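Local coordinates for protein putative acetyltransferase (Staphylococcus aureus subsp. aureus Mu50, PDB 3H4Q) that probably transfers an acetyl group from acetyl-CoA to an acceptor not yet identified, as a member of the GNAT family, at residues 29-33 and 58-62; 67-71 and 82-88; 70-74 and 123-128; 102-108 and 137-142. All blocks are in the same frame, centred on the assembly; numbering follows the deposited sequence. Where two conformers were deposited one is given.

Contact 1: residues 29-33 and 58-62; sequences LDQIL and LEHFE
Ile32 sets its CG2 methyl squarely over the ring of Phe61, 4.0 Å from CG2 to the ring centroid and only 7° off the ring normal, a CH-pi contact made over one face. The branch gets there because CG2 stands anti to the backbone N of Ile32, while CG1 takes the place beside that nitrogen (chi1 -70°). Leu33 adds its CD2 methyl obliquely to the same ring, 3.8 Å from Phe61 CD2, and swings its other methyl across the side chain of Leu58 at about a right angle, with Leu33 CD1 3.9 Å from Leu58 CG. The two segments belong to helices 29-42 and 57-66, the pair that in the GNAT fold links the first strand to the second. Here their axes come within 11.2 Å at an angle of 128°, a spacing wide enough for branched aliphatic and aromatic side chains to fill. Less certainly, since Leu29 was modelled in two conformers, one of them puts its CD1 4.0 Å from Phe61 CB and its CD2 beside Glu62, whose extended chain borders the apolar patch. No hydrogen bond joins the segments; leucine, isoleucine and phenylalanine suit a seam held by shape and apolar contact alone. On the side toward the sheet, Ile32 and Phe61 both reach Leu70, and the Phe61 ring stands almost perpendicular to that of Phe82.

Contact 2: residues 67-71 and 82-88; sequences KDYLY and FIVVDQD
Two waters grip the hydroxyl of Tyr69 and tie it to the loop that follows strand 78-86. The first, 3.2 Å from Tyr69 OH and lying in the ring plane at its edge, donates to Asp88 OD2 and accepts from Lys67 NZ; the second accepts from Gln87 N. With CG beside its backbone N (chi1 -68°), Tyr69 carries its ring between two methylenes: Lys67 CB lies over one face, and Asp86 CB over the other at 3.4 Å from the ring centroid. The Asp86 carboxylate is turned 60° from the ring plane, and its OD1 takes Asp88 N at 2.8 Å in an Asx turn as well as His109 NE2. Tyrosine suits the site, offering flat faces for packing and a polar tip for water.

Farther along, strands 70-75 and 78-86 form an antiparallel hairpin of the GNAT sheet. Val85 N bonds Tyr69 O at 2.9 Å, and Tyr71 with Ile83 makes a hydrogen-bonded pair. On one face, Leu70 CD1 lies 3.7 Å from Val84 CG2; on the other, Tyr71 CB meets Ile83 CG2 at 3.7 Å, and Val85 CG1 comes to the edge of the Tyr71 ring. Tyr69, Tyr71, Val85 and Asp86 line the pocket of a bound polyether. Lys67 NZ and Asp88 OD2 stand 4.3 Å apart, beyond a salt bridge; the shared water bridges charges that probably still attract one another directly.

Contact 3: residues 70-74 and 123-128; sequences LYVLE and ELFNYV
Tyr71 and Tyr127 make the aromatic part of this contact, in which helix 120-134 of the GNAT fold lies against strand 70-75 of the central sheet. The segment axes run 9.3 Å apart at 133°, so the helix crosses the strand slantwise; Glu123, Leu124 and Tyr127 point at the strand, and Val128 touches it from beside them. The two rings pair in an offset edge-to-face manner: the edge of Tyr127 is directed at the face of Tyr71, the centroids are 5.2 Å apart and the planes lie at 64°. With CG opposite its backbone N (chi1 170°), Tyr127 carries its ring out from the helix, so that CE1 leads onto the Tyr71 face, 3.5 Å from Tyr71 CE2. A flat ring at Tyr71 offers that face to the edge of Tyr127, and both residues are only partly exposed, as suits a ring that packs yet bears a polar end. The Tyr71 side chain is also about 3 Å from the bound polyether at the nearest atoms.

The rest is aliphatic packing. Val128 brings CG2 obliquely to the Tyr71 ring, 4.2 Å from Tyr71 CD1, and continues onto Ile83 and Val85 of the next strand. Leu124, buried, inserts between helix and sheet: Leu124 CD2 is 4.0 Å from Val72 C. The side chain of Val72 itself points away to the other face of the sheet. Leu124 CD2 lies also 3.9 Å from Leu73 CB. Glu123, its carboxylate turned away in the conformer modelled, touches through CB, 3.8 Å from Leu73 CD1.

Contact 4: residues 102-108 and 137-142; sequences REGAFVI and AEVILT
With its hydroxyl opposite the backbone N (chi1 -173°), Thr142 turns OG1 onto the carbonyl of Ile108 and donates a hydrogen bond of 2.8 Å from OG1 to Ile108 O. Ile140, extended with CG1 likewise opposite its own nitrogen (chi1 -180°), carries CD1 to within 3.7 Å of Ile108 CD1. The strands concerned, 106-112 and 139-143, are the parallel neighbours of a beta-alpha-beta unit whose crossover connection contains helix 120-134. In the GNAT family the corresponding strands splay apart to form the acetyl-CoA cleft; the segments here are still paired, their 32° angle is ordinary strand twist, and any splaying would lie farther along.

Backbone bonds set the register. Leu141 N meets Phe106 O at 2.7 Å, and Ile108 N meets Leu141 O; Phe106 N to Val139 O is longer, at 3.3 Å. Beta-branched valine, isoleucine and threonine suit the extended chain. Phe106 and Ile140 share the face covered by helix 120-134, and the Phe106 side chain is about 4 Å from the bound polyether. Val107 and Leu141 lie on the opposite face, Val107 CG2 touching Leu141 CD1 at 3.6 Å. A type II turn from Arg102 to Ala105 leads into the strand, with Gly104 at positive phi. It brings the aliphatic part of Arg102 across Leu141 at about a right angle, Arg102 CG standing 3.7 Å from Leu141 CD2.

From the N terminus, contact 1 closes first, bringing helix 57-66 back against helix 29-42 and packing both over one face of the sheet. Strand 70-75 follows, and contact 2 closes the short loop of the hairpin with strand 78-86. Contact 3 starts from the same strand, sharing Leu70 and Tyr71, but spans much farther, to helix 120-134 on the other face. Contact 4 crosses it: strand 106-112 lies inside the span of contact 3, while its partner 139-143 comes after the helix. Contacts 2 and 4 meet where strands 78-86 and 106-112 pair, whereas contact 1 stays about 10 Å from contact 4 at their nearest atoms.

Contact 1: residues 29-33 and 58-62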
# COMPACT_ATOMS: atom_id res chain seq x y z
N LEU A 29 12.70 -5.05 8.89
CA LEU A 29 12.69 -3.59 8.98
C LEU A 29 13.82 -2.88 8.25
O LEU A 29 13.60 -1.91 7.53
CB LEU A 29 12.67 -3.17 10.45
CG LEU A 29 12.49 -1.68 10.76
CD1 LEU A 29 11.28 -1.07 10.01
CD2 LEU A 29 12.38 -1.49 12.26
N ASP A 30 15.04 -3.35 8.43
CA ASP A 30 16.16 -2.71 7.76
C ASP A 30 15.96 -2.72 6.24
O ASP A 30 16.23 -1.74 5.58
CB ASP A 30 17.51 -3.32 8.18
CG ASP A 30 17.63 -4.79 7.91
OD1 ASP A 30 16.63 -5.42 7.46
OD2 ASP A 30 18.74 -5.33 8.15
N GLN A 31 15.43 -3.81 5.68
CA GLN A 31 15.19 -3.85 4.24
C GLN A 31 14.03 -2.94 3.87
O GLN A 31 14.10 -2.20 2.89
CB GLN A 31 14.98 -5.29 3.75
CG GLN A 31 16.27 -6.11 3.81
CD GLN A 31 16.22 -7.37 2.95
OE1 GLN A 31 16.15 -7.31 1.72
NE2 GLN A 31 16.30 -8.52 3.61
N ILE A 32 12.98 -2.95 4.69
CA ILE A 32 11.84 -2.08 4.44
C ILE A 32 12.31 -0.61 4.39
O ILE A 32 12.00 0.12 3.44
CB ILE A 32 10.77 -2.25 5.52
CG1 ILE A 32 10.10 -3.63 5.38
CG2 ILE A 32 9.74 -1.15 5.39
CD1 ILE A 32 9.19 -4.03 6.56
N LEU A 33 13.08 -0.20 5.40
CA LEU A 33 13.60 1.16 5.44
C LEU A 33 14.47 1.49 4.23
O LEU A 33 14.34 2.57 3.65
CB LEU A 33 14.35 1.42 6.74
CG LEU A 33 13.48 1.48 7.98
CD1 LEU A 33 14.32 1.63 9.24
CD2 LEU A 33 12.48 2.62 7.87
N LEU A 58 9.87 5.13 11.11
CA LEU A 58 10.34 3.88 11.70
C LEU A 58 9.31 3.44 12.75
O LEU A 58 8.89 2.27 12.76
CB LEU A 58 11.72 4.05 12.35
CG LEU A 58 12.58 2.79 12.48
CD1 LEU A 58 13.86 3.16 13.17
CD2 LEU A 58 11.92 1.65 13.23
N GLU A 59 8.91 4.38 13.61
CA GLU A 59 7.90 4.15 14.64
C GLU A 59 6.57 3.66 14.03
O GLU A 59 5.98 2.72 14.56
CB GLU A 59 7.67 5.43 15.45
N HIS A 60 6.13 4.27 12.93
CA HIS A 60 4.87 3.86 12.30
C HIS A 60 4.99 2.49 11.62
O HIS A 60 3.99 1.76 11.55
CB HIS A 60 4.38 4.92 11.30
CG HIS A 60 2.93 4.79 10.93
ND1 HIS A 60 2.50 4.00 9.88
CD2 HIS A 60 1.82 5.34 11.47
CE1 HIS A 60 1.18 4.07 9.80
NE2 HIS A 60 0.75 4.88 10.75
N PHE A 61 6.18 2.14 11.09
CA PHE A 61 6.37 0.83 10.44
C PHE A 61 6.35 -0.26 11.50
O PHE A 61 5.76 -1.31 11.29
CB PHE A 61 7.69 0.67 9.66
CG PHE A 61 7.69 1.32 8.31
CD1 PHE A 61 6.76 0.96 7.36
CD2 PHE A 61 8.66 2.24 7.96
CE1 PHE A 61 6.76 1.56 6.13
CE2 PHE A 61 8.67 2.84 6.72
CZ PHE A 61 7.72 2.50 5.80
N GLU A 62 7.02 -0.01 12.62
CA GLU A 62 7.01 -0.96 13.73
C GLU A 62 5.58 -1.26 14.16
O GLU A 62 5.25 -2.41 14.44
CB GLU A 62 7.82 -0.42 14.91
CG GLU A 62 9.33 -0.46 14.65
CD GLU A 62 10.16 0.20 15.75
OE1 GLU A 62 9.61 0.98 16.56
OE2 GLU A 62 11.38 -0.05 15.80

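Contact 2: residues 67-71 and 82-88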
# COMPACT_ATOMS: atom_id res chain seq x y z
N LYS A 67 0.83 -4.93 14.21
CA LYS A 67 -0.57 -5.14 13.94
C LYS A 67 -0.79 -6.07 12.74
O LYS A 67 -1.91 -6.25 12.32
CB LYS A 67 -1.22 -3.79 13.63
CG LYS A 67 -1.25 -2.77 14.78
CD LYS A 67 -1.73 -1.44 14.20
CE LYS A 67 -1.69 -0.29 15.15
NZ LYS A 67 -2.17 0.92 14.42
N ASP A 68 0.26 -6.66 12.19
CA ASP A 68 0.14 -7.48 10.99
C ASP A 68 -0.65 -6.77 9.90
O ASP A 68 -1.59 -7.33 9.34
CB ASP A 68 -0.47 -8.87 11.29
CG ASP A 68 0.50 -9.80 11.95
OD1 ASP A 68 1.72 -9.46 12.06
OD2 ASP A 68 0.05 -10.90 12.36
N TYR A 69 -0.26 -5.54 9.59
CA TYR A 69 -0.89 -4.80 8.50
C TYR A 69 0.07 -4.61 7.33
O TYR A 69 -0.31 -3.98 6.33
CB TYR A 69 -1.33 -3.39 8.94
CG TYR A 69 -2.46 -3.25 9.93
CD1 TYR A 69 -3.44 -4.23 10.07
CD2 TYR A 69 -2.64 -2.06 10.63
CE1 TYR A 69 -4.51 -4.06 10.94
CE2 TYR A 69 -3.72 -1.88 11.50
CZ TYR A 69 -4.64 -2.89 11.65
OH TYR A 69 -5.72 -2.74 12.50
N LEU A 70 1.29 -5.13 7.44
CA LEU A 70 2.30 -4.92 6.41
C LEU A 70 2.71 -6.23 5.77
O LEU A 70 3.02 -7.18 6.45
CB LEU A 70 3.51 -4.19 7.02
CG LEU A 70 4.67 -3.75 6.10
CD1 LEU A 70 5.33 -2.47 6.65
CD2 LEU A 70 5.74 -4.84 5.84
N TYR A 71 2.64 -6.30 4.45
CA TYR A 71 3.09 -7.48 3.70
C TYR A 71 4.35 -7.12 2.94
O TYR A 71 4.51 -5.95 2.53
CB TYR A 71 2.07 -7.90 2.66
CG TYR A 71 0.77 -8.47 3.14
CD1 TYR A 71 -0.32 -7.65 3.38
CD2 TYR A 71 0.60 -9.84 3.29
CE1 TYR A 71 -1.54 -8.18 3.76
CE2 TYR A 71 -0.60 -10.38 3.68
CZ TYR A 71 -1.67 -9.55 3.92
OH TYR A 71 -2.86 -10.09 4.31
N PHE A 82 6.99 -3.75 -0.40
CA PHE A 82 6.04 -3.94 0.69
C PHE A 82 4.77 -3.13 0.46
O PHE A 82 4.73 -2.25 -0.39
CB PHE A 82 6.64 -3.58 2.06
CG PHE A 82 6.97 -2.12 2.22
CD1 PHE A 82 8.20 -1.63 1.83
CD2 PHE A 82 6.06 -1.26 2.81
CE1 PHE A 82 8.52 -0.29 2.00
CE2 PHE A 82 6.37 0.08 2.98
CZ PHE A 82 7.60 0.57 2.57
N ILE A 83 3.75 -3.43 1.25
CA ILE A 83 2.46 -2.77 1.17
C ILE A 83 1.85 -2.77 2.57
O ILE A 83 2.02 -3.74 3.32
CB ILE A 83 1.51 -3.49 0.17
CG1 ILE A 83 0.23 -2.68 -0.09
CG2 ILE A 83 1.14 -4.89 0.65
CD1 ILE A 83 -0.57 -3.15 -1.34
N VAL A 84 1.18 -1.69 2.93
CA VAL A 84 0.51 -1.55 4.22
C VAL A 84 -0.97 -1.37 3.94
O VAL A 84 -1.34 -0.47 3.19
CB VAL A 84 1.04 -0.34 4.93
CG1 VAL A 84 0.27 -0.07 6.20
CG2 VAL A 84 2.54 -0.53 5.21
N VAL A 85 -1.82 -2.23 4.51
CA VAL A 85 -3.26 -2.17 4.30
C VAL A 85 -4.00 -2.47 5.60
O VAL A 85 -3.58 -3.33 6.38
CB VAL A 85 -3.73 -3.17 3.24
CG1 VAL A 85 -3.31 -4.59 3.61
CG2 VAL A 85 -5.23 -3.09 3.07
N ASP A 86 -5.08 -1.73 5.84
CA ASP A 86 -5.91 -1.88 7.03
C ASP A 86 -7.22 -1.12 6.79
O ASP A 86 -7.53 -0.76 5.64
CB ASP A 86 -5.16 -1.39 8.27
CG ASP A 86 -4.77 0.06 8.19
OD1 ASP A 86 -5.63 0.89 7.83
OD2 ASP A 86 -3.61 0.38 8.54
N GLN A 87 -8.00 -0.89 7.84
CA GLN A 87 -9.29 -0.20 7.74
C GLN A 87 -9.31 1.16 8.45
O GLN A 87 -10.39 1.74 8.64
CB GLN A 87 -10.40 -1.12 8.25
CG GLN A 87 -10.62 -2.35 7.39
CD GLN A 87 -11.68 -3.27 7.97
OE1 GLN A 87 -11.52 -3.75 9.08
NE2 GLN A 87 -12.74 -3.52 7.22
N ASP A 88 -8.13 1.65 8.82
CA ASP A 88 -8.00 2.97 9.43
C ASP A 88 -8.02 3.99 8.28
O ASP A 88 -7.19 3.92 7.38
CB ASP A 88 -6.69 3.09 10.20
CG ASP A 88 -6.57 2.07 11.33
OD1 ASP A 88 -7.61 1.69 11.91
OD2 ASP A 88 -5.42 1.67 11.66
O HOH W 1 -5.14 0.08 13.90
O HOH W 2 -7.86 -1.78 10.74

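Contact 3: residues 70-74 and 123-128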
# COMPACT_ATOMS: atom_id res chain seq x y z
N LEU A 70 1.29 -5.13 7.44
CA LEU A 70 2.30 -4.92 6.41
C LEU A 70 2.71 -6.23 5.77
O LEU A 70 3.02 -7.18 6.45
CB LEU A 70 3.51 -4.19 7.02
CG LEU A 70 4.67 -3.75 6.10
CD1 LEU A 70 5.33 -2.47 6.65
CD2 LEU A 70 5.74 -4.84 5.84
N TYR A 71 2.64 -6.30 4.45
CA TYR A 71 3.09 -7.48 3.70
C TYR A 71 4.35 -7.12 2.94
O TYR A 71 4.51 -5.95 2.53
CB TYR A 71 2.07 -7.90 2.66
CG TYR A 71 0.77 -8.47 3.14
CD1 TYR A 71 -0.32 -7.65 3.38
CD2 TYR A 71 0.60 -9.84 3.29
CE1 TYR A 71 -1.54 -8.18 3.76
CE2 TYR A 71 -0.60 -10.38 3.68
CZ TYR A 71 -1.67 -9.55 3.92
OH TYR A 71 -2.86 -10.09 4.31
N VAL A 72 5.19 -8.12 2.70
CA VAL A 72 6.43 -7.98 1.93
C VAL A 72 6.47 -9.03 0.83
O VAL A 72 5.83 -10.08 0.94
CB VAL A 72 7.71 -8.18 2.79
CG1 VAL A 72 7.86 -7.07 3.82
CG2 VAL A 72 7.75 -9.58 3.44
N LEU A 73 7.18 -8.72 -0.26
CA LEU A 73 7.40 -9.70 -1.34
C LEU A 73 8.88 -10.02 -1.19
O LEU A 73 9.72 -9.11 -1.20
CB LEU A 73 7.01 -9.17 -2.71
CG LEU A 73 7.09 -10.18 -3.87
CD1 LEU A 73 6.24 -9.73 -5.03
CD2 LEU A 73 8.50 -10.38 -4.33
N GLU A 74 9.19 -11.29 -1.03
CA GLU A 74 10.54 -11.73 -0.72
C GLU A 74 10.96 -12.95 -1.53
O GLU A 74 10.21 -13.91 -1.60
CB GLU A 74 10.53 -12.17 0.74
CG GLU A 74 11.81 -12.86 1.19
CD GLU A 74 11.54 -14.11 2.02
OE1 GLU A 74 10.55 -14.14 2.77
OE2 GLU A 74 12.32 -15.07 1.91
N GLU A 123 2.41 -6.96 -7.98
CA GLU A 123 2.04 -8.22 -7.35
C GLU A 123 1.45 -8.02 -5.96
O GLU A 123 0.49 -8.67 -5.58
CB GLU A 123 3.25 -9.16 -7.27
CG GLU A 123 3.75 -9.63 -8.63
CD GLU A 123 2.71 -10.44 -9.38
OE1 GLU A 123 2.09 -11.34 -8.76
OE2 GLU A 123 2.53 -10.18 -10.60
N LEU A 124 2.04 -7.12 -5.19
CA LEU A 124 1.56 -6.86 -3.85
C LEU A 124 0.17 -6.22 -3.85
O LEU A 124 -0.73 -6.62 -3.10
CB LEU A 124 2.56 -5.96 -3.12
CG LEU A 124 3.87 -6.62 -2.67
CD1 LEU A 124 4.85 -5.56 -2.16
CD2 LEU A 124 3.60 -7.68 -1.56
N PHE A 125 -0.00 -5.23 -4.73
CA PHE A 125 -1.27 -4.50 -4.84
C PHE A 125 -2.35 -5.52 -5.19
O PHE A 125 -3.45 -5.54 -4.63
CB PHE A 125 -1.17 -3.48 -5.97
CG PHE A 125 -2.05 -2.26 -5.81
CD1 PHE A 125 -3.31 -2.32 -5.22
CD2 PHE A 125 -1.65 -1.05 -6.40
CE1 PHE A 125 -4.10 -1.18 -5.14
CE2 PHE A 125 -2.44 0.10 -6.33
CZ PHE A 125 -3.67 0.04 -5.70
N ASN A 126 -2.00 -6.39 -6.10
CA ASN A 126 -2.91 -7.37 -6.58
C ASN A 126 -3.23 -8.43 -5.55
O ASN A 126 -4.36 -8.93 -5.50
CB ASN A 126 -2.30 -8.00 -7.81
CG ASN A 126 -3.26 -8.83 -8.55
OD1 ASN A 126 -3.95 -8.34 -9.43
ND2 ASN A 126 -3.37 -10.07 -8.15
N TYR A 127 -2.25 -8.81 -4.74
CA TYR A 127 -2.46 -9.82 -3.72
C TYR A 127 -3.43 -9.26 -2.67
O TYR A 127 -4.37 -9.95 -2.28
CB TYR A 127 -1.14 -10.24 -3.10
CG TYR A 127 -1.26 -11.10 -1.88
CD1 TYR A 127 -1.52 -10.55 -0.64
CD2 TYR A 127 -1.07 -12.47 -1.95
CE1 TYR A 127 -1.63 -11.33 0.49
CE2 TYR A 127 -1.18 -13.27 -0.81
CZ TYR A 127 -1.47 -12.69 0.40
OH TYR A 127 -1.61 -13.45 1.53
N VAL A 128 -3.21 -8.02 -2.24
CA VAL A 128 -4.07 -7.37 -1.26
C VAL A 128 -5.51 -7.19 -1.75
O VAL A 128 -6.46 -7.37 -0.96
CB VAL A 128 -3.51 -6.03 -0.84
CG1 VAL A 128 -4.55 -5.24 -0.07
CG2 VAL A 128 -2.26 -6.21 0.00

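Contact 4: residues 102-108 and 137-142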
# COMPACT_ATOMS: atom_id res chain seq x y z
N ARG A 102 -18.23 4.06 2.65
CA ARG A 102 -16.93 3.78 3.23
C ARG A 102 -16.95 2.92 4.49
O ARG A 102 -15.89 2.42 4.89
CB ARG A 102 -16.21 5.10 3.56
CG ARG A 102 -15.74 5.89 2.35
CD ARG A 102 -14.89 7.07 2.81
NE ARG A 102 -15.68 8.02 3.59
CZ ARG A 102 -15.20 8.88 4.49
NH1 ARG A 102 -13.91 8.91 4.80
NH2 ARG A 102 -16.04 9.70 5.12
N GLU A 103 -18.12 2.78 5.11
CA GLU A 103 -18.24 1.96 6.31
C GLU A 103 -17.53 0.62 6.08
O GLU A 103 -17.86 -0.08 5.13
CB GLU A 103 -19.71 1.72 6.66
N GLY A 104 -16.52 0.32 6.88
CA GLY A 104 -15.81 -0.95 6.77
C GLY A 104 -14.86 -1.13 5.59
O GLY A 104 -14.34 -2.23 5.37
N ALA A 105 -14.60 -0.07 4.84
CA ALA A 105 -13.70 -0.16 3.70
C ALA A 105 -12.25 -0.39 4.13
O ALA A 105 -11.87 -0.04 5.26
CB ALA A 105 -13.80 1.10 2.87
N PHE A 106 -11.47 -1.01 3.24
CA PHE A 106 -10.03 -1.20 3.42
C PHE A 106 -9.28 -0.03 2.78
O PHE A 106 -9.79 0.62 1.87
CB PHE A 106 -9.57 -2.54 2.84
CG PHE A 106 -9.88 -3.71 3.71
CD1 PHE A 106 -11.14 -4.28 3.70
CD2 PHE A 106 -8.93 -4.22 4.56
CE1 PHE A 106 -11.43 -5.35 4.53
CE2 PHE A 106 -9.23 -5.29 5.39
CZ PHE A 106 -10.47 -5.86 5.36
N VAL A 107 -8.07 0.22 3.28
CA VAL A 107 -7.26 1.35 2.83
C VAL A 107 -5.82 0.93 2.61
O VAL A 107 -5.20 0.34 3.51
CB VAL A 107 -7.24 2.46 3.91
CG1 VAL A 107 -6.36 3.60 3.47
CG2 VAL A 107 -8.65 2.95 4.25
N ILE A 108 -5.28 1.22 1.43
CA ILE A 108 -3.87 0.97 1.14
C ILE A 108 -3.15 2.26 1.45
O ILE A 108 -3.36 3.27 0.78
CB ILE A 108 -3.66 0.57 -0.32
CG1 ILE A 108 -4.42 -0.73 -0.58
CG2 ILE A 108 -2.14 0.43 -0.62
CD1 ILE A 108 -4.33 -1.24 -1.98
N ALA A 137 -15.21 -7.62 1.18
CA ALA A 137 -15.18 -6.16 1.10
C ALA A 137 -15.73 -5.68 -0.24
O ALA A 137 -15.69 -6.40 -1.24
CB ALA A 137 -13.81 -5.64 1.30
N GLU A 138 -16.30 -4.47 -0.25
CA GLU A 138 -16.87 -3.88 -1.46
C GLU A 138 -16.05 -2.69 -1.97
O GLU A 138 -16.02 -2.42 -3.18
CB GLU A 138 -18.31 -3.43 -1.21
N VAL A 139 -15.40 -1.99 -1.05
CA VAL A 139 -14.65 -0.81 -1.40
C VAL A 139 -13.25 -0.82 -0.79
O VAL A 139 -13.09 -1.14 0.38
CB VAL A 139 -15.41 0.48 -0.99
CG1 VAL A 139 -15.82 0.42 0.46
CG2 VAL A 139 -14.57 1.72 -1.24
N ILE A 140 -12.26 -0.50 -1.61
CA ILE A 140 -10.88 -0.38 -1.14
C ILE A 140 -10.47 1.05 -1.51
O ILE A 140 -10.71 1.49 -2.64
CB ILE A 140 -9.97 -1.53 -1.71
CG1 ILE A 140 -8.55 -1.40 -1.22
CG2 ILE A 140 -9.92 -1.54 -3.21
CD1 ILE A 140 -7.71 -2.62 -1.66
N LEU A 141 -9.95 1.81 -0.55
CA LEU A 141 -9.51 3.17 -0.84
C LEU A 141 -8.02 3.45 -0.64
O LEU A 141 -7.26 2.62 -0.12
CB LEU A 141 -10.47 4.22 -0.25
CG LEU A 141 -11.35 4.06 0.98
CD1 LEU A 141 -10.84 4.83 2.16
CD2 LEU A 141 -12.70 4.64 0.65
N THR A 142 -7.57 4.59 -1.16
CA THR A 142 -6.17 4.94 -1.08
C THR A 142 -6.02 6.38 -1.51
O THR A 142 -7.01 7.08 -1.68
CB THR A 142 -5.30 4.02 -1.96
OG1 THR A 142 -3.91 4.29 -1.72
CG2 THR A 142 -5.64 4.17 -3.44